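Local coordinates for protein integral membrane indolylacetylinositol arabinosyltransferase EmbB (Mycolicibacterium smegmatis MC2 155, PDB 7BVC) that probably transfers arabinose units in building the arabinan of cell-wall arabinogalactan, and binds the drug ethambutol, at residues Ser964-Leu969 against Pro994-Ser999; Leu1028-Met1033 against Ser1047-Asp1052. One frame throughout, in Å; residues are numbered along the deposited sequence.

Contact 1. Residues Ser964-Leu969 against Pro994-Ser999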
loop_
_atom_site.group_PDB
_atom_site.type_symbol
_atom_site.label_atom_id
_atom_site.label_comp_id
_atom_site.label_asym_id
_atom_site.label_seq_id
_atom_site.Cartn_x
_atom_site.Cartn_y
_atom_site.Cartn_z
ATOM N N SER B 964 -33.711 17.860 -17.021
ATOM C CA SER B 964 -33.078 18.628 -15.955
ATOM C C SER B 964 -34.027 18.816 -14.778
ATOM O O SER B 964 -33.887 19.760 -14.000
ATOM C CB SER B 964 -32.589 19.978 -16.477
ATOM O OG SER B 964 -33.676 20.797 -16.867
ATOM N N ASP B 965 -34.998 17.919 -14.640
ATOM C CA ASP B 965 -35.999 17.984 -13.581
ATOM C C ASP B 965 -36.021 16.747 -12.699
ATOM O O ASP B 965 -36.207 16.867 -11.486
ATOM C CB ASP B 965 -37.391 18.193 -14.191
ATOM C CG ASP B 965 -37.578 19.586 -14.756
ATOM O OD1 ASP B 965 -36.629 20.394 -14.680
ATOM O OD2 ASP B 965 -38.674 19.874 -15.278
ATOM N N GLN B 966 -35.843 15.564 -13.275
ATOM C CA GLN B 966 -35.898 14.339 -12.491
ATOM C C GLN B 966 -34.697 14.251 -11.554
ATOM O O GLN B 966 -33.577 14.597 -11.945
ATOM C CB GLN B 966 -35.929 13.120 -13.409
ATOM C CG GLN B 966 -36.913 13.231 -14.557
ATOM C CD GLN B 966 -36.800 12.075 -15.525
ATOM O OE1 GLN B 966 -35.845 11.301 -15.475
ATOM N NE2 GLN B 966 -37.777 11.948 -16.414
ATOM N N PRO B 967 -34.892 13.797 -10.318
ATOM C CA PRO B 967 -33.753 13.628 -9.409
ATOM C C PRO B 967 -32.850 12.493 -9.866
ATOM O O PRO B 967 -33.318 11.446 -10.319
ATOM C CB PRO B 967 -34.412 13.315 -8.062
ATOM C CG PRO B 967 -35.761 12.797 -8.410
ATOM C CD PRO B 967 -36.176 13.507 -9.659
ATOM N N VAL B 968 -31.545 12.710 -9.741
ATOM C CA VAL B 968 -30.535 11.774 -10.215
ATOM C C VAL B 968 -29.483 11.602 -9.129
ATOM O O VAL B 968 -29.020 12.585 -8.540
ATOM C CB VAL B 968 -29.890 12.266 -11.528
ATOM C CG1 VAL B 968 -28.544 11.606 -11.756
ATOM C CG2 VAL B 968 -30.816 12.006 -12.702
ATOM N N LEU B 969 -29.108 10.352 -8.858
ATOM C CA LEU B 969 -28.050 10.049 -7.901
ATOM C C LEU B 969 -26.723 10.028 -8.650
ATOM O O LEU B 969 -26.422 9.073 -9.371
ATOM C CB LEU B 969 -28.316 8.716 -7.207
ATOM C CG LEU B 969 -27.646 8.460 -5.856
ATOM C CD1 LEU B 969 -28.470 7.482 -5.047
ATOM C CD2 LEU B 969 -26.232 7.936 -6.026
ATOM N N PRO B 994 -34.594 8.737 -6.213
ATOM C CA PRO B 994 -33.978 8.987 -7.516
ATOM C C PRO B 994 -34.509 8.045 -8.584
ATOM O O PRO B 994 -35.103 7.002 -8.303
ATOM C CB PRO B 994 -32.493 8.729 -7.248
ATOM C CG PRO B 994 -32.505 7.681 -6.197
ATOM C CD PRO B 994 -33.716 7.945 -5.334
ATOM N N LYS B 995 -34.279 8.438 -9.839
ATOM C CA LYS B 995 -34.690 7.643 -10.984
ATOM C C LYS B 995 -33.533 7.126 -11.821
ATOM O O LYS B 995 -33.707 6.124 -12.522
ATOM C CB LYS B 995 -35.630 8.457 -11.888
ATOM C CG LYS B 995 -36.597 9.330 -11.116
ATOM C CD LYS B 995 -37.899 9.523 -11.864
ATOM C CE LYS B 995 -38.892 10.310 -11.028
ATOM N NZ LYS B 995 -40.142 10.612 -11.777
ATOM N N PHE B 996 -32.367 7.765 -11.766
ATOM C CA PHE B 996 -31.179 7.294 -12.459
ATOM C C PHE B 996 -29.987 7.424 -11.528
ATOM O O PHE B 996 -30.018 8.174 -10.550
ATOM C CB PHE B 996 -30.913 8.080 -13.750
ATOM C CG PHE B 996 -32.000 7.957 -14.773
ATOM C CD1 PHE B 996 -31.998 6.914 -15.681
ATOM C CD2 PHE B 996 -33.014 8.893 -14.840
ATOM C CE1 PHE B 996 -32.994 6.801 -16.626
ATOM C CE2 PHE B 996 -34.011 8.784 -15.786
ATOM C CZ PHE B 996 -34.000 7.738 -16.678
ATOM N N ARG B 997 -28.925 6.689 -11.849
ATOM C CA ARG B 997 -27.673 6.772 -11.109
ATOM C C ARG B 997 -26.532 6.897 -12.104
ATOM O O ARG B 997 -26.388 6.055 -12.995
ATOM C CB ARG B 997 -27.466 5.550 -10.212
ATOM C CG ARG B 997 -26.137 5.558 -9.484
ATOM C CD ARG B 997 -25.818 4.211 -8.872
ATOM N NE ARG B 997 -24.454 4.167 -8.354
ATOM C CZ ARG B 997 -23.834 3.053 -7.983
ATOM N NH1 ARG B 997 -22.591 3.104 -7.523
ATOM N NH2 ARG B 997 -24.455 1.886 -8.072
ATOM N N ILE B 998 -25.725 7.941 -11.948
ATOM C CA ILE B 998 -24.578 8.192 -12.814
ATOM C C ILE B 998 -23.308 7.881 -12.037
ATOM O O ILE B 998 -23.156 8.294 -10.880
ATOM C CB ILE B 998 -24.574 9.639 -13.340
ATOM C CG1 ILE B 998 -25.922 9.966 -13.978
ATOM C CG2 ILE B 998 -23.463 9.828 -14.348
ATOM C CD1 ILE B 998 -26.003 11.357 -14.549
ATOM N N SER B 999 -22.405 7.147 -12.672
ATOM C CA SER B 999 -21.201 6.620 -12.052
ATOM C C SER B 999 -19.996 6.866 -12.942
ATOM O O SER B 999 -20.139 7.121 -14.143
ATOM C CB SER B 999 -21.346 5.114 -11.788
ATOM O OG SER B 999 -22.394 4.856 -10.874
#

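Contact 2. Residues Leu1028-Met1033 against Ser1047-Asp1052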
loop_
_atom_site.group_PDB
_atom_site.type_symbol
_atom_site.label_atom_id
_atom_site.label_comp_id
_atom_site.label_asym_id
_atom_site.label_seq_id
_atom_site.Cartn_x
_atom_site.Cartn_y
_atom_site.Cartn_z
ATOM N N LEU B 1028 -35.072 0.290 -4.149
ATOM C CA LEU B 1028 -35.110 0.281 -5.605
ATOM C C LEU B 1028 -34.251 -0.852 -6.152
ATOM O O LEU B 1028 -33.489 -1.494 -5.426
ATOM C CB LEU B 1028 -34.637 1.624 -6.174
ATOM C CG LEU B 1028 -35.328 2.874 -5.627
ATOM C CD1 LEU B 1028 -34.491 4.107 -5.895
ATOM C CD2 LEU B 1028 -36.714 3.027 -6.218
ATOM N N ARG B 1029 -34.386 -1.092 -7.458
ATOM C CA ARG B 1029 -33.599 -2.088 -8.176
ATOM C C ARG B 1029 -32.920 -1.414 -9.359
ATOM O O ARG B 1029 -33.574 -0.701 -10.126
ATOM C CB ARG B 1029 -34.479 -3.244 -8.660
ATOM C CG ARG B 1029 -34.899 -4.212 -7.572
ATOM C CD ARG B 1029 -36.086 -5.049 -8.019
ATOM N NE ARG B 1029 -36.297 -6.208 -7.158
ATOM C CZ ARG B 1029 -37.420 -6.919 -7.127
ATOM N NH1 ARG B 1029 -38.438 -6.590 -7.910
ATOM N NH2 ARG B 1029 -37.525 -7.959 -6.312
ATOM N N ALA B 1030 -31.620 -1.643 -9.512
ATOM C CA ALA B 1030 -30.819 -0.963 -10.520
ATOM C C ALA B 1030 -30.565 -1.863 -11.724
ATOM O O ALA B 1030 -30.344 -3.068 -11.586
ATOM C CB ALA B 1030 -29.483 -0.503 -9.936
ATOM N N SER B 1031 -30.584 -1.257 -12.909
ATOM C CA SER B 1031 -30.332 -1.992 -14.141
ATOM C C SER B 1031 -29.499 -1.138 -15.085
ATOM O O SER B 1031 -29.801 0.038 -15.295
ATOM C CB SER B 1031 -31.643 -2.403 -14.821
ATOM O OG SER B 1031 -32.359 -1.267 -15.268
ATOM N N VAL B 1032 -28.461 -1.744 -15.667
ATOM C CA VAL B 1032 -27.546 -0.998 -16.532
ATOM C C VAL B 1032 -28.212 -0.707 -17.875
ATOM O O VAL B 1032 -29.055 -1.465 -18.368
ATOM C CB VAL B 1032 -26.233 -1.780 -16.714
ATOM C CG1 VAL B 1032 -25.255 -1.036 -17.610
ATOM C CG2 VAL B 1032 -25.596 -2.062 -15.374
ATOM N N MET B 1033 -27.821 0.416 -18.476
ATOM C CA MET B 1033 -28.243 0.785 -19.819
ATOM C C MET B 1033 -27.029 0.861 -20.735
ATOM O O MET B 1033 -25.886 0.957 -20.282
ATOM C CB MET B 1033 -28.989 2.127 -19.832
ATOM C CG MET B 1033 -30.171 2.201 -18.886
ATOM S SD MET B 1033 -31.022 3.781 -19.010
ATOM C CE MET B 1033 -31.717 3.656 -20.653
ATOM N N SER B 1047 -21.069 4.947 -16.710
ATOM C CA SER B 1047 -22.213 4.059 -16.843
ATOM C C SER B 1047 -23.453 4.768 -16.324
ATOM O O SER B 1047 -23.385 5.529 -15.356
ATOM C CB SER B 1047 -22.000 2.745 -16.080
ATOM O OG SER B 1047 -21.912 2.975 -14.685
ATOM N N LEU B 1048 -24.579 4.513 -16.980
ATOM C CA LEU B 1048 -25.873 5.023 -16.559
ATOM C C LEU B 1048 -26.762 3.854 -16.162
ATOM O O LEU B 1048 -26.724 2.789 -16.783
ATOM C CB LEU B 1048 -26.544 5.841 -17.668
ATOM C CG LEU B 1048 -27.878 6.499 -17.318
ATOM C CD1 LEU B 1048 -27.674 7.593 -16.290
ATOM C CD2 LEU B 1048 -28.548 7.053 -18.559
ATOM N N ARG B 1049 -27.559 4.056 -15.117
ATOM C CA ARG B 1049 -28.402 3.002 -14.578
ATOM C C ARG B 1049 -29.819 3.515 -14.386
ATOM O O ARG B 1049 -30.064 4.719 -14.289
ATOM C CB ARG B 1049 -27.849 2.466 -13.254
ATOM C CG ARG B 1049 -26.573 1.673 -13.424
ATOM C CD ARG B 1049 -26.201 0.926 -12.161
ATOM N NE ARG B 1049 -25.212 -0.114 -12.424
ATOM C CZ ARG B 1049 -23.930 0.120 -12.684
ATOM N NH1 ARG B 1049 -23.472 1.364 -12.717
ATOM N NH2 ARG B 1049 -23.103 -0.890 -12.912
ATOM N N LYS B 1050 -30.753 2.573 -14.334
ATOM C CA LYS B 1050 -32.170 2.858 -14.190
ATOM C C LYS B 1050 -32.673 2.224 -12.904
ATOM O O LYS B 1050 -32.323 1.083 -12.587
ATOM C CB LYS B 1050 -32.957 2.320 -15.384
ATOM C CG LYS B 1050 -34.077 3.217 -15.861
ATOM C CD LYS B 1050 -34.767 2.607 -17.066
ATOM C CE LYS B 1050 -35.848 3.520 -17.607
ATOM N NZ LYS B 1050 -36.771 3.959 -16.528
ATOM N N PHE B 1051 -33.490 2.973 -12.168
ATOM C CA PHE B 1051 -34.032 2.543 -10.886
ATOM C C PHE B 1051 -35.502 2.198 -11.059
ATOM O O PHE B 1051 -36.296 3.044 -11.482
ATOM C CB PHE B 1051 -33.860 3.631 -9.826
ATOM C CG PHE B 1051 -32.523 3.613 -9.155
ATOM C CD1 PHE B 1051 -31.934 2.419 -8.795
ATOM C CD2 PHE B 1051 -31.851 4.790 -8.893
ATOM C CE1 PHE B 1051 -30.704 2.400 -8.180
ATOM C CE2 PHE B 1051 -30.620 4.775 -8.279
ATOM C CZ PHE B 1051 -30.047 3.580 -7.922
ATOM N N ASP B 1052 -35.858 0.961 -10.730
ATOM C CA ASP B 1052 -37.236 0.498 -10.767
ATOM C C ASP B 1052 -37.714 0.206 -9.352
ATOM O O ASP B 1052 -36.984 -0.384 -8.549
ATOM C CB ASP B 1052 -37.374 -0.751 -11.638
ATOM C CG ASP B 1052 -36.675 -0.606 -12.972
ATOM O OD1 ASP B 1052 -35.548 -1.124 -13.115
ATOM O OD2 ASP B 1052 -37.251 0.034 -13.878
#

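Contact 1. Residues Ser964-Leu969 against Pro994-Ser999
Gln966 meets Phe996 in one plane: its side-chain amide lies within 3° of the phenyl ring and approaches the ring at its edge, OE1 standing 3.1 Å from CE2. The amide gets there because Gln966 turns its CG beside the backbone N (chi1 -46°) and then runs extended. Beyond that pair Val968 sends its two methyls to different partners. CG1 packs on the end of Ile998, 3.8 Å from its CD1, while CG2 rests more loosely against CB of Phe996. Leu969 leaves the other face of the sheet beside Arg997, the two side chains pointing the same way; its CB also approaches CB of Pro994. The extended chain of Arg997 carries its guanidinium beyond Leu969, where NH1 forms a salt bridge with Asp1010.

Three backbone bonds join the segments. Lys995 N reaches Pro967 O at 3.2 Å. Leu969 then uses both its backbone N and O on the parallel neighbour, N to Phe996 O at 2.9 Å and O from Ile998 N at 2.9 Å, and its O also receives a CA-H...O contact from Arg997. Strand 968-970 is outermost in the mixed sheet of the EmbC C-terminal domain, as counted within this chain. Main-chain bonds therefore set the parallel pairing, with Val968 against Phe996 and Ile998 on one side, Leu969 beside Arg997 on the other, and the arginine's charge met by Asp1010 outside the segments.

Contact 2. Residues Leu1028-Met1033 against Ser1047-Asp1052
Leu1028-Met1033 and Ser1047-Asp1052 are the two arms of a beta hairpin, an antiparallel pair inside the mixed sheet of the EmbC C-terminal domain. Their axes approach to 4.5 Å, and the N-to-C directions lie 144° apart, a clear twist from the strictly antiparallel.

Backbone hydrogen bonds carry the pairing. Arg1029 with Asp1052 and Ser1031 with Lys1050 are hydrogen-bonded pairs, each closed by a reciprocal N-H to C=O couple; a further bond runs from Met1033 N to Leu1048 O at 3.1 Å. Between them lie the non-hydrogen-bonded pairs Ala1030 with Phe1051 and Val1032 with Arg1049, from which Ala1030, Phe1051 and Arg1049 direct CA-H groups at carbonyl oxygens, as where Ala1030 CA lies 3.3 Å from Lys1050 O.

Apolar contacts gather at Phe1051. Leu1028, crossing it at about a right angle, lays CD1 over one ring face in a CH-pi contact, 4.2 Å from the centroid and offset toward the rim. The methyl of Ala1030 approaches the same ring obliquely, CB to CE1 3.6 Å. Toward the other end Met1033 and Leu1048 run side by side; with CG anti to the carbonyl carbon (chi1 -54°) and the chain extended at chi2, the methionine brings SD to 4.1 Å from Leu1048 CD2. Val739 of the neighbouring strand touches both of these residues.

Arg1049 extends alongside Val1032, but its NE is engaged in a salt bridge with Asp793, which Ala1030 and Val1032 also touch. Aliphatic and charged groups thus share one face, where Val1032 CG2 sits obliquely to the guanidinium, 3.6 Å from Arg1049 NE.

Contacts 1 and 2 are two seams of one mixed sheet, their centres about 10 Å apart, separated by the antiparallel seam of strands 996-999 and 1047-1053. Arg997 O with Arg1049 N and Lys995 O with Phe1051 N are probable hydrogen bonds across that middle seam, and Ile998 packs on Leu1048. Contact 1 is parallel, mostly buried, and brings in an outermost strand within the chain; contact 2 is an antiparallel hairpin farther into the strand order yet only partly buried. The first adds an edge-on amide and aliphatic packing to three backbone bonds, the second CH-pi packing and a partly exposed polar face to five. Each holds an arginine paired outside its segments.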